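Local coordinates for amidohydrolase 3 domain-containing protein (Pyrococcus furiosus, PDB 3ICJ), which is an uncharacterized zinc-binding amidohydrolase that probably hydrolyses carbon-nitrogen bonds other than peptide bonds, at residues S50-N62 / Y67-E79. Sequence-based numbering, arbitrary orientation.
Sequences SPVKKVSGLVISN and YAGDSSTALRIAE
Ser-56 and Gly-57 both donate their backbone N-H to one acceptor, Gly-69 O, forming a classic beta bulge in an antiparallel hairpin. The shorter bond, 2.8 Å from Gly-57 N to Gly-69 O, tilts 20° from the carbonyl plane; Ser-56 N comes from above that plane. Gly-57 and Gly-69 also form the hydrogen-bonded pair from which the regular pairing runs on, through the non-hydrogen-bonded pair Leu-58/Ala-68 to the hydrogen-bonded pair Val-59/Tyr-67. The hairpin belongs to the small beta-rich region near the N-terminus, where strand 37-41 flanks 57-61 on its other edge, away from the two zinc ions; strand 52-55 turns off to pair with 44-49.

Helix 71-79 folds back over the sheet face that carries Val-59 and Tyr-67. Its Ala-74 CB sits 4.0 Å from Gly-57 CA, so the helix approaches the strand closely where there is no side chain. Two residues on, on the same face, Val-59 packs under the helix: CG2 lies 3.7 Å from Ala-74 CB, while CG1, anti to the backbone N (chi1 -174°), touches Ile-77 CG2 at 4.3 Å. Tyr-67 CB lies alongside Val-59 CB, and the phenol OH accepts a weak bond from Asp-70 N. On the reverse face Ala-68 CB meets Leu-58 CD1 at 3.7 Å and, more loosely, Val-55 CG2.

At the helix start, Ser-71 OG bonds to Asn-42 N, tying the first turn to the loop after strand 37-41. The Ser-56 hydroxyl, turned back over its own backbone (chi1 58°), accepts the first-turn amide: Ser-71 N to Ser-56 OG, 2.9 Å.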
loop_
_atom_site.group_PDB
_atom_site.type_symbol
_atom_site.label_atom_id
_atom_site.label_comp_id
_atom_site.label_asym_id
_atom_site.label_seq_id
_atom_site.Cartn_x
_atom_site.Cartn_y
_atom_site.Cartn_z
ATOM N N SER A 50 -17.226 -13.074 7.351
ATOM C CA SER A 50 -18.178 -12.257 8.114
ATOM C C SER A 50 -19.592 -12.340 7.525
ATOM O O SER A 50 -19.941 -11.546 6.657
ATOM C CB SER A 50 -17.699 -10.808 8.227
ATOM O OG SER A 50 -18.590 -10.018 9.008
ATOM N N PRO A 51 -20.398 -13.323 7.974
ATOM C CA PRO A 51 -20.047 -14.385 8.928
ATOM C C PRO A 51 -19.258 -15.529 8.263
ATOM O O PRO A 51 -19.257 -15.648 7.039
ATOM C CB PRO A 51 -21.420 -14.888 9.389
ATOM C CG PRO A 51 -22.270 -14.741 8.153
ATOM C CD PRO A 51 -21.773 -13.488 7.455
ATOM N N VAL A 52 -18.574 -16.341 9.066
ATOM C CA VAL A 52 -17.803 -17.481 8.547
ATOM C C VAL A 52 -18.736 -18.460 7.827
ATOM O O VAL A 52 -19.747 -18.874 8.394
ATOM C CB VAL A 52 -17.049 -18.233 9.677
ATOM C CG1 VAL A 52 -16.498 -19.559 9.172
ATOM C CG2 VAL A 52 -15.921 -17.373 10.230
ATOM N N LYS A 53 -18.414 -18.790 6.576
ATOM C CA LYS A 53 -19.181 -19.776 5.830
ATOM C C LYS A 53 -18.234 -20.694 5.089
ATOM O O LYS A 53 -17.369 -20.235 4.342
ATOM C CB LYS A 53 -20.160 -19.102 4.857
ATOM C CG LYS A 53 -21.208 -20.054 4.293
ATOM C CD LYS A 53 -21.815 -19.528 3.007
ATOM C CE LYS A 53 -22.261 -20.669 2.108
ATOM N NZ LYS A 53 -21.786 -20.415 0.712
ATOM N N LYS A 54 -18.408 -21.994 5.316
ATOM C CA LYS A 54 -17.601 -23.026 4.695
ATOM C C LYS A 54 -18.476 -23.878 3.777
ATOM O O LYS A 54 -19.631 -24.186 4.114
ATOM C CB LYS A 54 -16.979 -23.934 5.766
ATOM C CG LYS A 54 -16.159 -23.200 6.806
ATOM C CD LYS A 54 -16.127 -23.914 8.159
ATOM C CE LYS A 54 -14.849 -24.705 8.348
ATOM N NZ LYS A 54 -14.888 -25.500 9.611
ATOM N N VAL A 55 -17.922 -24.242 2.622
ATOM C CA VAL A 55 -18.525 -25.211 1.701
ATOM C C VAL A 55 -17.476 -26.279 1.398
ATOM O O VAL A 55 -16.319 -26.126 1.781
ATOM C CB VAL A 55 -19.065 -24.568 0.369
ATOM C CG1 VAL A 55 -20.186 -23.557 0.658
ATOM C CG2 VAL A 55 -17.926 -23.941 -0.487
ATOM N N SER A 56 -17.875 -27.367 0.736
ATOM C CA SER A 56 -16.929 -28.436 0.386
ATOM C C SER A 56 -16.601 -28.522 -1.114
ATOM O O SER A 56 -15.705 -29.269 -1.504
ATOM C CB SER A 56 -17.401 -29.797 0.920
ATOM O OG SER A 56 -18.680 -30.126 0.418
ATOM N N GLY A 57 -17.305 -27.748 -1.939
ATOM C CA GLY A 57 -17.059 -27.740 -3.391
ATOM C C GLY A 57 -17.263 -26.375 -4.020
ATOM O O GLY A 57 -18.175 -25.633 -3.632
ATOM N N LEU A 58 -16.418 -26.040 -4.999
ATOM C CA LEU A 58 -16.502 -24.751 -5.673
ATOM C C LEU A 58 -16.364 -24.928 -7.165
ATOM O O LEU A 58 -15.354 -25.462 -7.633
ATOM C CB LEU A 58 -15.402 -23.812 -5.162
ATOM C CG LEU A 58 -15.554 -22.320 -5.441
ATOM C CD1 LEU A 58 -16.687 -21.743 -4.632
ATOM C CD2 LEU A 58 -14.232 -21.599 -5.134
ATOM N N VAL A 59 -17.381 -24.494 -7.910
ATOM C CA VAL A 59 -17.292 -24.459 -9.367
ATOM C C VAL A 59 -17.011 -23.043 -9.879
ATOM O O VAL A 59 -17.710 -22.087 -9.530
ATOM C CB VAL A 59 -18.565 -25.026 -10.056
ATOM C CG1 VAL A 59 -18.369 -25.097 -11.575
ATOM C CG2 VAL A 59 -18.885 -26.404 -9.525
ATOM N N ILE A 60 -15.991 -22.939 -10.726
ATOM C CA ILE A 60 -15.520 -21.693 -11.287
ATOM C C ILE A 60 -15.595 -21.769 -12.805
ATOM O O ILE A 60 -15.231 -22.792 -13.389
ATOM C CB ILE A 60 -14.059 -21.442 -10.843
ATOM C CG1 ILE A 60 -14.006 -21.153 -9.340
ATOM C CG2 ILE A 60 -13.434 -20.296 -11.610
ATOM C CD1 ILE A 60 -12.759 -21.696 -8.681
ATOM N N SER A 61 -16.085 -20.710 -13.452
ATOM C CA SER A 61 -15.968 -20.609 -14.905
ATOM C C SER A 61 -15.901 -19.167 -15.360
ATOM O O SER A 61 -16.638 -18.313 -14.846
ATOM C CB SER A 61 -17.087 -21.363 -15.636
ATOM O OG SER A 61 -18.351 -20.762 -15.437
ATOM N N ASN A 62 -15.009 -18.922 -16.327
ATOM C CA ASN A 62 -14.722 -17.587 -16.855
ATOM C C ASN A 62 -14.302 -16.608 -15.735
ATOM O O ASN A 62 -14.670 -15.423 -15.734
ATOM C CB ASN A 62 -15.899 -17.075 -17.712
ATOM C CG ASN A 62 -16.121 -17.921 -18.975
ATOM O OD1 ASN A 62 -15.353 -17.825 -19.938
ATOM N ND2 ASN A 62 -17.177 -18.739 -18.977
ATOM N N TYR A 67 -20.833 -21.851 -8.565
ATOM C CA TYR A 67 -21.507 -22.618 -7.520
ATOM C C TYR A 67 -20.573 -22.744 -6.307
ATOM O O TYR A 67 -19.383 -23.028 -6.448
ATOM C CB TYR A 67 -21.919 -24.024 -8.061
ATOM C CG TYR A 67 -22.512 -24.935 -7.008
ATOM C CD1 TYR A 67 -23.848 -24.803 -6.617
ATOM C CD2 TYR A 67 -21.725 -25.893 -6.367
ATOM C CE1 TYR A 67 -24.378 -25.616 -5.617
ATOM C CE2 TYR A 67 -22.242 -26.710 -5.382
ATOM C CZ TYR A 67 -23.563 -26.567 -5.003
ATOM O OH TYR A 67 -24.074 -27.391 -4.016
ATOM N N ALA A 68 -21.137 -22.555 -5.119
ATOM C CA ALA A 68 -20.457 -22.846 -3.857
ATOM C C ALA A 68 -21.403 -23.684 -2.986
ATOM O O ALA A 68 -22.512 -23.238 -2.674
ATOM C CB ALA A 68 -20.082 -21.530 -3.149
ATOM N N GLY A 69 -21.001 -24.913 -2.639
ATOM C CA GLY A 69 -21.891 -25.826 -1.890
ATOM C C GLY A 69 -21.266 -27.191 -1.706
ATOM O O GLY A 69 -20.056 -27.288 -1.484
ATOM N N ASP A 70 -22.101 -28.231 -1.810
ATOM C CA ASP A 70 -21.696 -29.651 -1.686
ATOM C C ASP A 70 -20.653 -30.060 -2.719
ATOM O O ASP A 70 -20.808 -29.779 -3.912
ATOM C CB ASP A 70 -22.900 -30.599 -1.860
ATOM C CG ASP A 70 -24.041 -30.300 -0.902
ATOM O OD1 ASP A 70 -23.776 -30.060 0.296
ATOM O OD2 ASP A 70 -25.212 -30.326 -1.348
ATOM N N SER A 71 -19.618 -30.751 -2.245
ATOM C CA SER A 71 -18.588 -31.350 -3.093
ATOM C C SER A 71 -19.187 -32.220 -4.219
ATOM O O SER A 71 -18.776 -32.100 -5.381
ATOM C CB SER A 71 -17.615 -32.176 -2.235
ATOM O OG SER A 71 -16.608 -32.794 -3.026
ATOM N N SER A 72 -20.164 -33.065 -3.872
ATOM C CA SER A 72 -20.809 -33.949 -4.857
ATOM C C SER A 72 -21.607 -33.198 -5.941
ATOM O O SER A 72 -21.523 -33.549 -7.126
ATOM C CB SER A 72 -21.656 -35.036 -4.174
ATOM O OG SER A 72 -22.677 -34.464 -3.377
ATOM N N THR A 73 -22.339 -32.152 -5.544
ATOM C CA THR A 73 -23.059 -31.303 -6.491
ATOM C C THR A 73 -22.074 -30.601 -7.443
ATOM O O THR A 73 -22.289 -30.569 -8.660
ATOM C CB THR A 73 -23.924 -30.266 -5.742
ATOM O OG1 THR A 73 -24.848 -30.961 -4.905
ATOM C CG2 THR A 73 -24.711 -29.361 -6.709
ATOM N N ALA A 74 -20.987 -30.067 -6.881
ATOM C CA ALA A 74 -19.905 -29.462 -7.658
ATOM C C ALA A 74 -19.255 -30.450 -8.644
ATOM O O ALA A 74 -18.937 -30.091 -9.777
ATOM C CB ALA A 74 -18.844 -28.898 -6.729
ATOM N N LEU A 75 -19.061 -31.685 -8.189
ATOM C CA LEU A 75 -18.516 -32.739 -9.031
ATOM C C LEU A 75 -19.471 -33.047 -10.193
ATOM O O LEU A 75 -19.045 -33.156 -11.349
ATOM C CB LEU A 75 -18.205 -33.979 -8.188
ATOM C CG LEU A 75 -17.692 -35.233 -8.888
ATOM C CD1 LEU A 75 -16.472 -34.936 -9.759
ATOM C CD2 LEU A 75 -17.360 -36.314 -7.861
ATOM N N ARG A 76 -20.760 -33.148 -9.880
ATOM C CA ARG A 76 -21.787 -33.460 -10.870
ATOM C C ARG A 76 -21.923 -32.340 -11.919
ATOM O O ARG A 76 -22.119 -32.629 -13.091
ATOM C CB ARG A 76 -23.127 -33.724 -10.171
ATOM C CG ARG A 76 -24.222 -34.327 -11.035
ATOM C CD ARG A 76 -24.131 -35.846 -11.143
ATOM N NE ARG A 76 -23.646 -36.269 -12.454
ATOM C CZ ARG A 76 -24.416 -36.406 -13.535
ATOM N NH1 ARG A 76 -23.875 -36.806 -14.681
ATOM N NH2 ARG A 76 -25.723 -36.142 -13.477
ATOM N N ILE A 77 -21.832 -31.079 -11.490
ATOM C CA ILE A 77 -21.898 -29.945 -12.428
ATOM C C ILE A 77 -20.749 -30.004 -13.453
ATOM O O ILE A 77 -20.969 -29.891 -14.673
ATOM C CB ILE A 77 -21.938 -28.578 -11.692
ATOM C CG1 ILE A 77 -23.248 -28.433 -10.914
ATOM C CG2 ILE A 77 -21.790 -27.401 -12.691
ATOM C CD1 ILE A 77 -23.346 -27.151 -10.036
ATOM N N ALA A 78 -19.540 -30.234 -12.950
ATOM C CA ALA A 78 -18.343 -30.315 -13.778
ATOM C C ALA A 78 -18.323 -31.549 -14.676
ATOM O O ALA A 78 -17.780 -31.503 -15.791
ATOM C CB ALA A 78 -17.107 -30.271 -12.907
ATOM N N GLU A 79 -18.925 -32.641 -14.201
ATOM C CA GLU A 79 -19.100 -33.827 -15.029
ATOM C C GLU A 79 -20.025 -33.528 -16.211
ATOM O O GLU A 79 -19.736 -33.917 -17.330
ATOM C CB GLU A 79 -19.653 -34.994 -14.219
ATOM C CG GLU A 79 -18.626 -35.708 -13.370
ATOM C CD GLU A 79 -19.257 -36.711 -12.400
ATOM O OE1 GLU A 79 -20.504 -36.894 -12.396
ATOM O OE2 GLU A 79 -18.489 -37.317 -11.630
#